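Local coordinates for nitrogenase molybdenum-iron protein beta chain (Clostridium pasteurianum, PDB 4WES) that forms, with the alpha chain, the molybdenum-iron component of nitrogenase, which reduces dinitrogen to ammonium, and shares an [8Fe-7S] cluster with that chain, at residues B[29-34]-B[151-156]; B[39-44]-B[82-87]; B[69-74]-B[109-114]; B[90-95]-B[132-137]; B[102-107]-B[113-118]. All coordinates share one frame; numbering follows the deposited sequence. Where two conformers were deposited one is given.

All five contacts belong to one parallel alpha/beta domain of the beta chain, with the sheet order 67-68, 38-43, 99-104, 133-136. Interaction 1 joins helices 24-33 and 146-161; the loop it closes along the chain encloses the other four. Interactions 2 and 4 both use helix 81-95, which packs on strand 38-43 and then on strand 133-136; their centres are about 9 Å apart. Interaction 5 sets helix 115-125 against strand 99-104 and lies within the loop closed by interaction 4. Interactions 3 and 5 share Asp113 and Asp114, with centres about 8 Å apart. Interaction 5 holds the cluster ligand Cys106, so the end of strand 99-104 and the start of helix 106-111 lie at the cluster site.

Interaction 1: residues B[29-34]-B[151-156]; sequences MYAALG and ANMVQG
Two helices of the parallel alpha/beta domain, 24-33 and 146-161, meet here through Ala31, Ala32 and Met153. It is plain helix-to-helix packing with small residues on one side. The backbones come close, with Ala31 CA and Met153 CA 6.3 Å apart. The methyl of Ala31 points at the other helix. Its CB lies 3.7 Å from Met153 CB, and Met153 CG is equally near. The root of the methionine, rather than its tip, therefore rests on this alanine. Met153 CG is anti to the backbone N (chi1 -171°). The chain then bends at chi2 (75°), and this turn carries the sulfur alongside Ala32. Met153 CG is 4.1 Å from Ala32 N, and Met153 SD is 4.4 Å from Ala32 CB, a looser apolar contact. All three touching residues are buried, and the side-chain contacts are all apolar. The side chain of Met153 is about 14 Å from the Fe-S cluster, so the contact is structural packing away from the cluster site. Pro202, from a loop, touches both Ala31 and Val154. Ala32 also packs on Cys38 and Pro40 of strand 38-43, while Met153 reaches Ile135 of strand 133-136. The helix pair thus lies against one side of the sheet, and Met29 of the first helix touches helix 46-60.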
# COMPACT_ATOMS: atom_id res chain seq x y z
N MET B 29 -8.87 -15.38 25.00
CA MET B 29 -10.13 -14.88 24.49
C MET B 29 -10.21 -15.12 22.97
O MET B 29 -11.25 -15.57 22.47
CB MET B 29 -10.25 -13.40 24.85
CG MET B 29 -11.56 -12.77 24.46
SD MET B 29 -11.72 -11.03 24.92
CE MET B 29 -11.81 -11.16 26.71
N TYR B 30 -9.14 -14.82 22.25
CA TYR B 30 -9.08 -15.05 20.83
C TYR B 30 -9.26 -16.53 20.49
O TYR B 30 -10.04 -16.89 19.62
CB TYR B 30 -7.75 -14.50 20.30
CG TYR B 30 -7.56 -14.66 18.82
CD1 TYR B 30 -8.25 -13.86 17.93
CD2 TYR B 30 -6.72 -15.63 18.28
CE1 TYR B 30 -8.12 -14.02 16.57
CE2 TYR B 30 -6.56 -15.79 16.93
CZ TYR B 30 -7.26 -14.98 16.05
OH TYR B 30 -7.19 -15.13 14.69
N ALA B 31 -8.51 -17.38 21.17
CA ALA B 31 -8.68 -18.83 20.97
C ALA B 31 -10.12 -19.27 21.19
O ALA B 31 -10.65 -20.10 20.42
CB ALA B 31 -7.71 -19.59 21.88
N ALA B 32 -10.74 -18.80 22.27
CA ALA B 32 -12.09 -19.16 22.57
C ALA B 32 -13.10 -18.72 21.50
O ALA B 32 -14.06 -19.43 21.20
CB ALA B 32 -12.50 -18.62 23.92
N LEU B 33 -12.86 -17.55 20.93
CA LEU B 33 -13.70 -17.09 19.82
C LEU B 33 -13.53 -17.98 18.57
O LEU B 33 -14.31 -17.88 17.62
CB LEU B 33 -13.43 -15.62 19.50
CG LEU B 33 -13.97 -14.67 20.56
CD1 LEU B 33 -13.47 -13.25 20.30
CD2 LEU B 33 -15.49 -14.65 20.62
N GLY B 34 -12.52 -18.84 18.57
CA GLY B 34 -12.34 -19.84 17.52
C GLY B 34 -13.09 -21.13 17.76
O GLY B 34 -12.82 -22.13 17.06
N ALA B 151 -1.93 -20.41 23.84
CA ALA B 151 -1.47 -21.78 23.99
C ALA B 151 -2.20 -22.49 25.10
O ALA B 151 -2.56 -23.69 24.98
CB ALA B 151 0.01 -21.84 24.24
N ASN B 152 -2.39 -21.80 26.22
CA ASN B 152 -3.07 -22.35 27.37
C ASN B 152 -4.56 -22.64 27.10
O ASN B 152 -5.08 -23.70 27.47
CB ASN B 152 -2.91 -21.41 28.59
CG ASN B 152 -1.56 -21.52 29.22
OD1 ASN B 152 -0.90 -22.55 29.12
ND2 ASN B 152 -1.12 -20.46 29.85
N MET B 153 -5.23 -21.76 26.37
CA MET B 153 -6.63 -22.00 26.05
C MET B 153 -6.73 -23.24 25.16
O MET B 153 -7.67 -24.04 25.30
CB MET B 153 -7.26 -20.79 25.36
CG MET B 153 -8.78 -20.89 25.19
SD MET B 153 -9.73 -20.62 26.71
CE MET B 153 -10.07 -22.26 27.21
N VAL B 154 -5.81 -23.41 24.21
CA VAL B 154 -5.84 -24.62 23.37
C VAL B 154 -5.67 -25.86 24.23
O VAL B 154 -6.36 -26.88 24.04
CB VAL B 154 -4.79 -24.53 22.24
CG1 VAL B 154 -4.78 -25.79 21.41
CG2 VAL B 154 -5.05 -23.32 21.34
N GLN B 155 -4.74 -25.82 25.18
CA GLN B 155 -4.62 -26.89 26.14
C GLN B 155 -5.92 -27.15 26.89
O GLN B 155 -6.32 -28.33 27.08
CB GLN B 155 -3.49 -26.61 27.14
CG GLN B 155 -3.33 -27.78 28.09
CD GLN B 155 -2.45 -27.47 29.24
OE1 GLN B 155 -2.63 -26.47 29.93
NE2 GLN B 155 -1.45 -28.32 29.45
N GLY B 156 -6.61 -26.10 27.31
CA GLY B 156 -7.90 -26.29 27.99
C GLY B 156 -8.95 -26.97 27.15
O GLY B 156 -9.70 -27.82 27.62

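Interaction 2: residues B[39-44]-B[82-87]; sequences LPHSHG and SNIKTA
His41 and His43 both hold CG anti to the backbone N (chi1 -176° and -178°), and this extends their rings from strand 38-43 to the side chains of Ile84 and Ala87. Ile84 answers with CG1 anti to its own N (chi1 -164°), so CG1 and CD1 reach between the two rings. The strand and helix segments run nearly antiparallel, with their axes 10.1 Å apart at the closest point. His41 CE1 lies 3.6 Å from the methyl CB of Ala87, and His41 NE2 is 4.0 Å from Ile84 CG1. His43 meets the branch point of the isoleucine: ND1 is 3.7 Å from Ile84 CB. The side chains of His43 and Ile84 cross at about a right angle. The helix offers only carbon to these rings; their nitrogens are bonded to other residues. His41 ND1 pairs with Ser67, Ser69 OG bonds both His41 NE2 and His43 ND1, and His43 NE2 pairs with Asp113. These bonds would fix the rotation of both imidazoles. The contact is a helix packed on a strand of a parallel sheet. Strand 99-104 lies next to strand 38-43, and its Val102 touches both His43 and Ile84. Leu115 of helix 115-125 also packs on these two residues, while Ala87 packs on Gly46 of the alpha chain.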
# COMPACT_ATOMS: atom_id res chain seq x y z
N LEU B 39 -18.97 -18.43 24.30
CA LEU B 39 -18.73 -17.15 24.92
C LEU B 39 -17.47 -17.25 25.79
O LEU B 39 -17.45 -17.98 26.78
CB LEU B 39 -19.92 -16.68 25.77
CG LEU B 39 -19.84 -15.26 26.30
CD1 LEU B 39 -19.78 -14.26 25.17
CD2 LEU B 39 -20.97 -14.99 27.25
N PRO B 40 -16.42 -16.50 25.46
CA PRO B 40 -15.27 -16.40 26.36
C PRO B 40 -15.68 -15.73 27.67
O PRO B 40 -16.51 -14.80 27.66
CB PRO B 40 -14.28 -15.50 25.60
CG PRO B 40 -14.75 -15.51 24.17
CD PRO B 40 -16.25 -15.65 24.26
N HIS B 41 -15.08 -16.17 28.78
CA HIS B 41 -15.35 -15.61 30.09
C HIS B 41 -14.07 -15.29 30.81
O HIS B 41 -13.20 -16.15 30.97
CB HIS B 41 -16.15 -16.58 30.95
CG HIS B 41 -16.53 -16.01 32.27
ND1 HIS B 41 -17.57 -15.12 32.41
CD2 HIS B 41 -15.93 -16.11 33.48
CE1 HIS B 41 -17.61 -14.73 33.67
NE2 HIS B 41 -16.64 -15.31 34.34
N SER B 42 -13.94 -14.02 31.21
CA SER B 42 -12.77 -13.53 31.92
C SER B 42 -13.02 -13.55 33.42
O SER B 42 -13.83 -12.79 33.95
CB SER B 42 -12.51 -12.12 31.45
OG SER B 42 -11.38 -11.56 32.12
N HIS B 43 -12.35 -14.47 34.12
CA HIS B 43 -12.56 -14.61 35.54
C HIS B 43 -11.57 -13.71 36.31
O HIS B 43 -10.44 -14.08 36.61
CB HIS B 43 -12.40 -16.09 35.94
CG HIS B 43 -12.64 -16.35 37.38
ND1 HIS B 43 -13.88 -16.17 37.97
CD2 HIS B 43 -11.82 -16.82 38.34
CE1 HIS B 43 -13.79 -16.51 39.24
NE2 HIS B 43 -12.55 -16.92 39.49
N GLY B 44 -12.01 -12.50 36.58
CA GLY B 44 -11.20 -11.49 37.23
C GLY B 44 -12.00 -10.22 37.41
O GLY B 44 -13.21 -10.20 37.30
N SER B 82 -18.14 -17.32 44.14
CA SER B 82 -19.54 -16.85 44.07
C SER B 82 -19.77 -16.09 42.77
O SER B 82 -20.82 -16.23 42.13
CB SER B 82 -19.91 -15.98 45.26
OG SER B 82 -19.06 -14.84 45.30
N ASN B 83 -18.79 -15.28 42.38
CA ASN B 83 -18.94 -14.48 41.17
C ASN B 83 -19.12 -15.33 39.91
O ASN B 83 -19.97 -15.03 39.10
CB ASN B 83 -17.72 -13.59 40.92
CG ASN B 83 -17.48 -12.63 42.03
OD1 ASN B 83 -17.19 -13.09 43.15
ND2 ASN B 83 -17.54 -11.31 41.75
N ILE B 84 -18.28 -16.36 39.75
CA ILE B 84 -18.38 -17.13 38.54
C ILE B 84 -19.65 -17.99 38.54
O ILE B 84 -20.23 -18.19 37.50
CB ILE B 84 -17.12 -17.96 38.25
CG1 ILE B 84 -17.13 -18.41 36.79
CG2 ILE B 84 -16.96 -19.15 39.20
CD1 ILE B 84 -15.84 -19.01 36.32
N LYS B 85 -20.10 -18.44 39.71
CA LYS B 85 -21.35 -19.19 39.78
C LYS B 85 -22.55 -18.33 39.39
O LYS B 85 -23.43 -18.73 38.63
CB LYS B 85 -21.52 -19.77 41.18
CG LYS B 85 -20.51 -20.86 41.47
CD LYS B 85 -20.61 -21.25 42.94
CE LYS B 85 -19.44 -22.08 43.36
NZ LYS B 85 -19.63 -22.44 44.79
N THR B 86 -22.56 -17.09 39.85
CA THR B 86 -23.58 -16.13 39.45
C THR B 86 -23.46 -15.82 37.97
O THR B 86 -24.47 -15.76 37.26
CB THR B 86 -23.45 -14.83 40.25
OG1 THR B 86 -23.70 -15.14 41.63
CG2 THR B 86 -24.38 -13.75 39.76
N ALA B 87 -22.24 -15.62 37.50
CA ALA B 87 -22.06 -15.32 36.08
C ALA B 87 -22.63 -16.37 35.16
O ALA B 87 -23.35 -16.05 34.22
CB ALA B 87 -20.58 -15.13 35.75

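Interaction 3: residues B[69-74]-B[109-114]; sequences SSFTEG and ETLGDD
Phe71 reaches out from a loop toward Leu111 and Asp113, which lie at the end of helix 106-111 and just beyond it. Its CB points toward that segment, with CG anti to the carbonyl carbon (chi1 -81°). Farther out, CD2 packs on Leu107 CD2. On the other side of the ring, CE1 meets His43 CE1 at 3.5 Å, where the two rings stack edge-to-face. CE2 meets Leu111 CD1 at 3.8 Å, with the methyl in the plane of the ring at its edge. The tip, CZ, is 3.5 Å from Asp113 OD2, also at the edge, and the ring and carboxylate planes are 34° apart. Gly112, at positive phi, ends the helix in a Schellman motif between the two partners. The side chain of Phe71 is about 8 Å from the Fe-S cluster. Asp113 OD2 accepts hydrogen bonds from His43 NE2 and Gly80 N. An aromatic edge carries slightly positive C-H groups, so its approach to the carboxylate oxygen is probably mildly favourable.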
# COMPACT_ATOMS: atom_id res chain seq x y z
N SER B 69 -16.39 -12.16 35.43
CA SER B 69 -16.80 -12.36 36.80
C SER B 69 -16.97 -11.08 37.60
O SER B 69 -17.55 -11.10 38.69
CB SER B 69 -15.83 -13.30 37.51
OG SER B 69 -15.91 -14.61 36.98
N SER B 70 -16.43 -9.96 37.09
CA SER B 70 -16.56 -8.67 37.76
C SER B 70 -16.19 -8.73 39.26
O SER B 70 -16.98 -8.40 40.15
CB SER B 70 -17.94 -8.04 37.57
OG SER B 70 -18.14 -7.64 36.22
N PHE B 71 -14.96 -9.15 39.55
CA PHE B 71 -14.48 -9.16 40.93
C PHE B 71 -14.64 -7.79 41.58
O PHE B 71 -14.36 -6.74 40.97
CB PHE B 71 -13.01 -9.54 41.03
CG PHE B 71 -12.70 -11.04 40.97
CD1 PHE B 71 -13.37 -11.92 40.15
CD2 PHE B 71 -11.70 -11.54 41.73
CE1 PHE B 71 -13.02 -13.24 40.08
CE2 PHE B 71 -11.34 -12.86 41.66
CZ PHE B 71 -11.99 -13.70 40.82
N THR B 72 -14.97 -7.82 42.87
CA THR B 72 -14.96 -6.67 43.76
C THR B 72 -13.91 -6.92 44.84
O THR B 72 -13.29 -7.97 44.88
CB THR B 72 -16.32 -6.52 44.45
OG1 THR B 72 -16.53 -7.71 45.23
CG2 THR B 72 -17.45 -6.33 43.43
N GLU B 73 -13.77 -5.97 45.75
CA GLU B 73 -12.84 -6.15 46.84
C GLU B 73 -13.21 -7.36 47.71
O GLU B 73 -12.36 -8.05 48.24
CB GLU B 73 -12.76 -4.88 47.67
CG GLU B 73 -11.68 -4.89 48.72
CD GLU B 73 -11.29 -3.50 49.20
OE1 GLU B 73 -11.62 -2.47 48.58
OE2 GLU B 73 -10.61 -3.43 50.23
N GLY B 74 -14.49 -7.66 47.81
CA GLY B 74 -14.89 -8.89 48.50
C GLY B 74 -14.27 -10.16 47.96
O GLY B 74 -13.92 -11.09 48.71
N GLU B 109 -5.40 -15.50 39.64
CA GLU B 109 -4.23 -16.35 39.80
C GLU B 109 -3.46 -15.99 41.09
O GLU B 109 -3.01 -16.88 41.82
CB GLU B 109 -3.35 -16.27 38.57
CG GLU B 109 -4.01 -16.89 37.33
CD GLU B 109 -4.22 -18.39 37.44
OE1 GLU B 109 -3.41 -19.05 38.09
OE2 GLU B 109 -5.22 -18.89 36.91
N THR B 110 -3.33 -14.70 41.39
CA THR B 110 -2.65 -14.28 42.64
C THR B 110 -3.44 -14.84 43.85
O THR B 110 -2.85 -15.28 44.84
CB THR B 110 -2.49 -12.76 42.72
OG1 THR B 110 -1.62 -12.33 41.68
CG2 THR B 110 -1.91 -12.36 44.05
N LEU B 111 -4.76 -14.80 43.74
CA LEU B 111 -5.65 -15.31 44.79
C LEU B 111 -5.71 -16.82 44.89
O LEU B 111 -6.21 -17.34 45.91
CB LEU B 111 -7.07 -14.78 44.59
CG LEU B 111 -7.25 -13.29 44.86
CD1 LEU B 111 -8.61 -12.80 44.36
CD2 LEU B 111 -7.11 -12.95 46.33
N GLY B 112 -5.25 -17.53 43.86
CA GLY B 112 -5.28 -18.98 43.85
C GLY B 112 -6.67 -19.54 43.68
O GLY B 112 -6.96 -20.63 44.18
N ASP B 113 -7.56 -18.85 42.98
CA ASP B 113 -8.90 -19.39 42.76
C ASP B 113 -8.83 -20.78 42.13
O ASP B 113 -8.00 -21.06 41.28
CB ASP B 113 -9.73 -18.49 41.84
CG ASP B 113 -10.51 -17.42 42.57
OD1 ASP B 113 -10.16 -17.05 43.70
OD2 ASP B 113 -11.50 -16.93 41.99
N ASP B 114 -9.76 -21.62 42.53
CA ASP B 114 -9.78 -23.02 42.17
C ASP B 114 -10.93 -23.29 41.17
O ASP B 114 -12.02 -23.71 41.54
CB ASP B 114 -9.97 -23.82 43.46
CG ASP B 114 -9.99 -25.31 43.25
OD1 ASP B 114 -9.84 -25.83 42.14
OD2 ASP B 114 -10.13 -25.98 44.29

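Interaction 4: residues B[90-95]-B[132-137]; sequences NIFSLY and KLVIHT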
# COMPACT_ATOMS: atom_id res chain seq x y z
N ASN B 90 -26.37 -16.17 34.71
CA ASN B 90 -26.77 -15.07 33.82
C ASN B 90 -26.37 -15.31 32.37
O ASN B 90 -27.15 -14.95 31.45
CB ASN B 90 -26.21 -13.75 34.32
CG ASN B 90 -26.95 -13.29 35.56
OD1 ASN B 90 -28.16 -13.06 35.52
ND2 ASN B 90 -26.23 -13.13 36.68
N ILE B 91 -25.22 -15.93 32.15
CA ILE B 91 -24.77 -16.17 30.80
C ILE B 91 -25.70 -17.13 30.08
O ILE B 91 -26.15 -16.87 28.95
CB ILE B 91 -23.35 -16.71 30.80
CG1 ILE B 91 -22.38 -15.63 31.25
CG2 ILE B 91 -22.98 -17.21 29.43
CD1 ILE B 91 -21.05 -16.14 31.75
N PHE B 92 -25.99 -18.28 30.68
CA PHE B 92 -26.83 -19.24 29.96
C PHE B 92 -28.24 -18.70 29.76
O PHE B 92 -28.82 -18.88 28.69
CB PHE B 92 -26.85 -20.61 30.64
CG PHE B 92 -25.59 -21.40 30.43
CD1 PHE B 92 -25.18 -21.71 29.16
CD2 PHE B 92 -24.82 -21.86 31.48
CE1 PHE B 92 -24.04 -22.45 28.93
CE2 PHE B 92 -23.68 -22.60 31.26
CZ PHE B 92 -23.28 -22.90 29.99
N SER B 93 -28.79 -18.00 30.76
CA SER B 93 -30.17 -17.48 30.65
C SER B 93 -30.29 -16.36 29.63
O SER B 93 -31.23 -16.37 28.81
CB SER B 93 -30.68 -17.01 32.02
OG SER B 93 -29.92 -15.89 32.55
N LEU B 94 -29.38 -15.39 29.63
CA LEU B 94 -29.49 -14.25 28.75
C LEU B 94 -28.92 -14.50 27.39
O LEU B 94 -29.44 -13.95 26.42
CB LEU B 94 -28.79 -13.03 29.34
CG LEU B 94 -29.41 -12.36 30.54
CD1 LEU B 94 -28.53 -11.20 31.00
CD2 LEU B 94 -30.81 -11.86 30.22
N TYR B 95 -27.79 -15.22 27.32
CA TYR B 95 -27.00 -15.27 26.10
C TYR B 95 -26.85 -16.64 25.49
O TYR B 95 -26.40 -16.75 24.35
CB TYR B 95 -25.63 -14.62 26.37
CG TYR B 95 -25.76 -13.18 26.89
CD1 TYR B 95 -26.49 -12.24 26.18
CD2 TYR B 95 -25.23 -12.82 28.12
CE1 TYR B 95 -26.65 -10.95 26.66
CE2 TYR B 95 -25.37 -11.52 28.60
CZ TYR B 95 -26.11 -10.61 27.87
OH TYR B 95 -26.26 -9.31 28.33
N LYS B 132 -24.93 -28.30 27.56
CA LYS B 132 -24.05 -27.14 27.62
C LYS B 132 -22.77 -27.51 28.32
O LYS B 132 -22.73 -28.45 29.12
CB LYS B 132 -24.69 -25.97 28.38
CG LYS B 132 -26.03 -25.55 27.81
CD LYS B 132 -25.91 -24.96 26.42
CE LYS B 132 -27.19 -24.27 25.99
NZ LYS B 132 -27.06 -23.59 24.69
N LEU B 133 -21.72 -26.72 28.08
CA LEU B 133 -20.41 -27.01 28.63
C LEU B 133 -19.76 -25.77 29.23
O LEU B 133 -19.93 -24.65 28.73
CB LEU B 133 -19.48 -27.55 27.55
CG LEU B 133 -19.88 -28.88 26.93
CD1 LEU B 133 -19.08 -29.20 25.70
CD2 LEU B 133 -19.75 -29.99 27.96
N VAL B 134 -18.97 -25.98 30.29
CA VAL B 134 -18.06 -24.95 30.84
C VAL B 134 -16.67 -25.56 30.91
O VAL B 134 -16.48 -26.60 31.53
CB VAL B 134 -18.50 -24.49 32.25
CG1 VAL B 134 -17.51 -23.44 32.77
CG2 VAL B 134 -19.92 -23.95 32.25
N ILE B 135 -15.73 -24.91 30.24
CA ILE B 135 -14.35 -25.32 30.26
C ILE B 135 -13.48 -24.18 30.78
O ILE B 135 -13.95 -23.05 30.89
CB ILE B 135 -13.87 -25.78 28.86
CG1 ILE B 135 -13.70 -24.65 27.86
CG2 ILE B 135 -14.81 -26.85 28.31
CD1 ILE B 135 -12.95 -25.05 26.63
N HIS B 136 -12.23 -24.47 31.11
CA HIS B 136 -11.35 -23.40 31.59
C HIS B 136 -9.90 -23.66 31.25
O HIS B 136 -9.48 -24.80 30.99
CB HIS B 136 -11.45 -23.19 33.12
CG HIS B 136 -10.50 -24.02 33.91
ND1 HIS B 136 -10.68 -25.36 34.18
CD2 HIS B 136 -9.34 -23.67 34.50
CE1 HIS B 136 -9.66 -25.80 34.90
NE2 HIS B 136 -8.83 -24.80 35.09
N THR B 137 -9.12 -22.57 31.27
CA THR B 137 -7.69 -22.61 31.40
C THR B 137 -7.25 -21.59 32.45
O THR B 137 -8.07 -20.84 32.95
CB THR B 137 -6.96 -22.38 30.06
OG1 THR B 137 -5.57 -22.62 30.23
CG2 THR B 137 -7.19 -21.01 29.54
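The end of helix 81-95 lies over the start of strand 133-136, with Phe92 CA and Lys132 CA 8.7 Å apart. This is helix-on-sheet packing in the parallel alpha/beta domain, at a strand that is outermost within this chain. Phe92 carries the contact. Its CG is anti to the carbonyl carbon (chi1 -75°), and the ring projects toward Lys132, Leu133 and Val134. Phe92 CE1 is 3.6 Å from Lys132 CB. The lysine chain then bends at chi2 (-66°) and slides past the phenyl in the opposite direction, with Lys132 CG 3.9 Å from Phe92 CE1. Its apolar stem serves the ring while its charge goes elsewhere: NZ forms a salt bridge with Asp98 OD1 and hydrogen bonds with Asn96 OD1 and the carbonyl oxygen of Pro97. At the ring's edge, near its plane, Val134 CG2 approaches Phe92 CE2 at 4.1 Å. Ile100 of the neighbouring strand 99-104 and Pro129 of a loop also touch Phe92. Val134 packs in turn on Ile119 of helix 115-125. The site is far from the Fe-S cluster. The carbonyl oxygen of Leu133 lies in the plane of the phenyl ring, 4.0 Å from Phe92 CZ.

Interaction 5: residues B[102-107]-B[113-118]; sequences VHTTCL and DDLPTY. With CLF (Fe(8)-S(7) cluster), chain H.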
# COMPACT_ATOMS: atom_id res chain seq x y z
N VAL B 102 -13.67 -20.35 30.01
CA VAL B 102 -13.16 -19.48 31.08
C VAL B 102 -11.64 -19.37 31.00
O VAL B 102 -10.94 -20.38 30.86
CB VAL B 102 -13.55 -20.07 32.45
CG1 VAL B 102 -13.01 -19.17 33.56
CG2 VAL B 102 -15.07 -20.20 32.56
N HIS B 103 -11.13 -18.15 31.14
CA HIS B 103 -9.73 -17.94 31.40
C HIS B 103 -9.62 -17.02 32.64
O HIS B 103 -10.65 -16.56 33.16
CB HIS B 103 -9.01 -17.34 30.17
CG HIS B 103 -9.55 -16.00 29.75
ND1 HIS B 103 -10.47 -15.83 28.74
CD2 HIS B 103 -9.33 -14.75 30.25
CE1 HIS B 103 -10.74 -14.54 28.61
NE2 HIS B 103 -10.07 -13.87 29.52
N THR B 104 -8.40 -16.83 33.13
CA THR B 104 -8.21 -16.13 34.39
C THR B 104 -7.37 -14.87 34.17
O THR B 104 -6.96 -14.57 33.08
CB THR B 104 -7.62 -17.06 35.44
OG1 THR B 104 -6.36 -17.52 34.97
CG2 THR B 104 -8.55 -18.24 35.70
N THR B 105 -7.14 -14.15 35.24
CA THR B 105 -6.33 -12.94 35.21
C THR B 105 -5.27 -12.99 36.28
O THR B 105 -5.27 -13.87 37.12
CB THR B 105 -7.16 -11.66 35.39
OG1 THR B 105 -7.56 -11.51 36.75
CG2 THR B 105 -8.39 -11.62 34.47
N CYS B 106 -4.37 -11.99 36.29
CA CYS B 106 -3.43 -11.93 37.40
C CYS B 106 -4.12 -11.87 38.76
O CYS B 106 -3.54 -12.34 39.74
CB CYS B 106 -2.54 -10.71 37.26
SG CYS B 106 -3.38 -9.14 36.92
N LEU B 107 -5.33 -11.31 38.84
CA LEU B 107 -6.02 -11.22 40.12
C LEU B 107 -6.43 -12.60 40.62
O LEU B 107 -6.09 -13.00 41.75
CB LEU B 107 -7.27 -10.37 39.98
CG LEU B 107 -8.10 -10.17 41.23
CD1 LEU B 107 -7.28 -9.72 42.44
CD2 LEU B 107 -9.26 -9.23 40.99
N ASP B 113 -7.56 -18.85 42.98
CA ASP B 113 -8.90 -19.39 42.76
C ASP B 113 -8.83 -20.78 42.13
O ASP B 113 -8.00 -21.06 41.28
CB ASP B 113 -9.73 -18.49 41.84
CG ASP B 113 -10.51 -17.42 42.57
OD1 ASP B 113 -10.16 -17.05 43.70
OD2 ASP B 113 -11.50 -16.93 41.99
N ASP B 114 -9.76 -21.62 42.53
CA ASP B 114 -9.78 -23.02 42.17
C ASP B 114 -10.93 -23.29 41.17
O ASP B 114 -12.02 -23.71 41.54
CB ASP B 114 -9.97 -23.82 43.46
CG ASP B 114 -9.99 -25.31 43.25
OD1 ASP B 114 -9.84 -25.83 42.14
OD2 ASP B 114 -10.13 -25.98 44.29
N LEU B 115 -10.65 -23.07 39.89
CA LEU B 115 -11.67 -23.21 38.84
C LEU B 115 -12.28 -24.62 38.77
O LEU B 115 -13.47 -24.79 38.62
CB LEU B 115 -11.10 -22.80 37.48
CG LEU B 115 -11.12 -21.29 37.18
CD1 LEU B 115 -12.55 -20.81 36.98
CD2 LEU B 115 -10.42 -20.44 38.23
N PRO B 116 -11.43 -25.66 38.86
CA PRO B 116 -12.03 -27.00 38.83
C PRO B 116 -13.08 -27.22 39.91
O PRO B 116 -14.13 -27.78 39.63
CB PRO B 116 -10.83 -27.91 39.05
CG PRO B 116 -9.68 -27.15 38.49
CD PRO B 116 -9.95 -25.71 38.84
N THR B 117 -12.84 -26.73 41.11
CA THR B 117 -13.81 -26.83 42.16
C THR B 117 -15.06 -26.02 41.87
O THR B 117 -16.20 -26.53 42.04
CB THR B 117 -13.21 -26.44 43.52
OG1 THR B 117 -12.20 -27.39 43.88
CG2 THR B 117 -14.28 -26.39 44.63
N TYR B 118 -14.92 -24.77 41.42
CA TYR B 118 -16.11 -24.00 41.12
C TYR B 118 -16.96 -24.68 40.04
O TYR B 118 -18.20 -24.68 40.10
CB TYR B 118 -15.74 -22.57 40.69
CG TYR B 118 -14.92 -21.75 41.67
CD1 TYR B 118 -14.90 -22.04 43.03
CD2 TYR B 118 -14.19 -20.67 41.22
CE1 TYR B 118 -14.14 -21.28 43.91
CE2 TYR B 118 -13.43 -19.91 42.09
CZ TYR B 118 -13.39 -20.21 43.43
OH TYR B 118 -12.63 -19.41 44.26
FE1 CLF H . -6.72 -5.39 37.12
FE2 CLF H . -7.35 -5.69 34.72
FE3 CLF H . -7.66 -3.15 35.76
FE4 CLF H . -5.22 -4.25 35.30
S1 CLF H . -5.26 -6.60 35.68
S2A CLF H . -8.88 -5.04 36.30
S4A CLF H . -6.77 -3.68 33.73
S3A CLF H . -5.88 -3.22 37.27
FE5 CLF H . -3.04 -5.81 33.13
FE6 CLF H . -3.00 -9.12 34.58
FE7 CLF H . -3.53 -8.27 32.02
FE8 CLF H . -5.62 -7.69 33.61
S2B CLF H . -1.78 -7.61 33.36
S3B CLF H . -4.78 -9.77 33.26
S4B CLF H . -4.86 -6.39 31.85
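In the conformer given, Leu115 forms the tight part of this contact, splitting its two methyls between Val102 and Thr104. Its CD1 lies 3.8 Å from Val102 CG1, and its CD2 lies 3.8 Å from Thr104 CG2. Thr104 turns its methyl to the leucine, while its OG1 bonds Glu109. All three residues are buried. Strand 99-104 thus meets the first turn of helix 115-125, and the short helix 106-111 links them in a parallel alpha/beta fold. At the N-terminus of that short helix, Thr105 is the N-cap; its OG1 accepts from Leu107 N at 3.1 Å. The next residue, Cys106, binds iron FE6 of the [8Fe-7S] cluster through SG at 2.4 Å, and Ser141 is also a cluster ligand. The solvent side lies at Asp114, Pro116 and Thr117, which do not touch segment 102-107; Pro116 is exposed. There Asp114 caps helix 115-125: OD1 accepts from Thr117 N at 3.3 Å, with the donor well above the carboxylate plane.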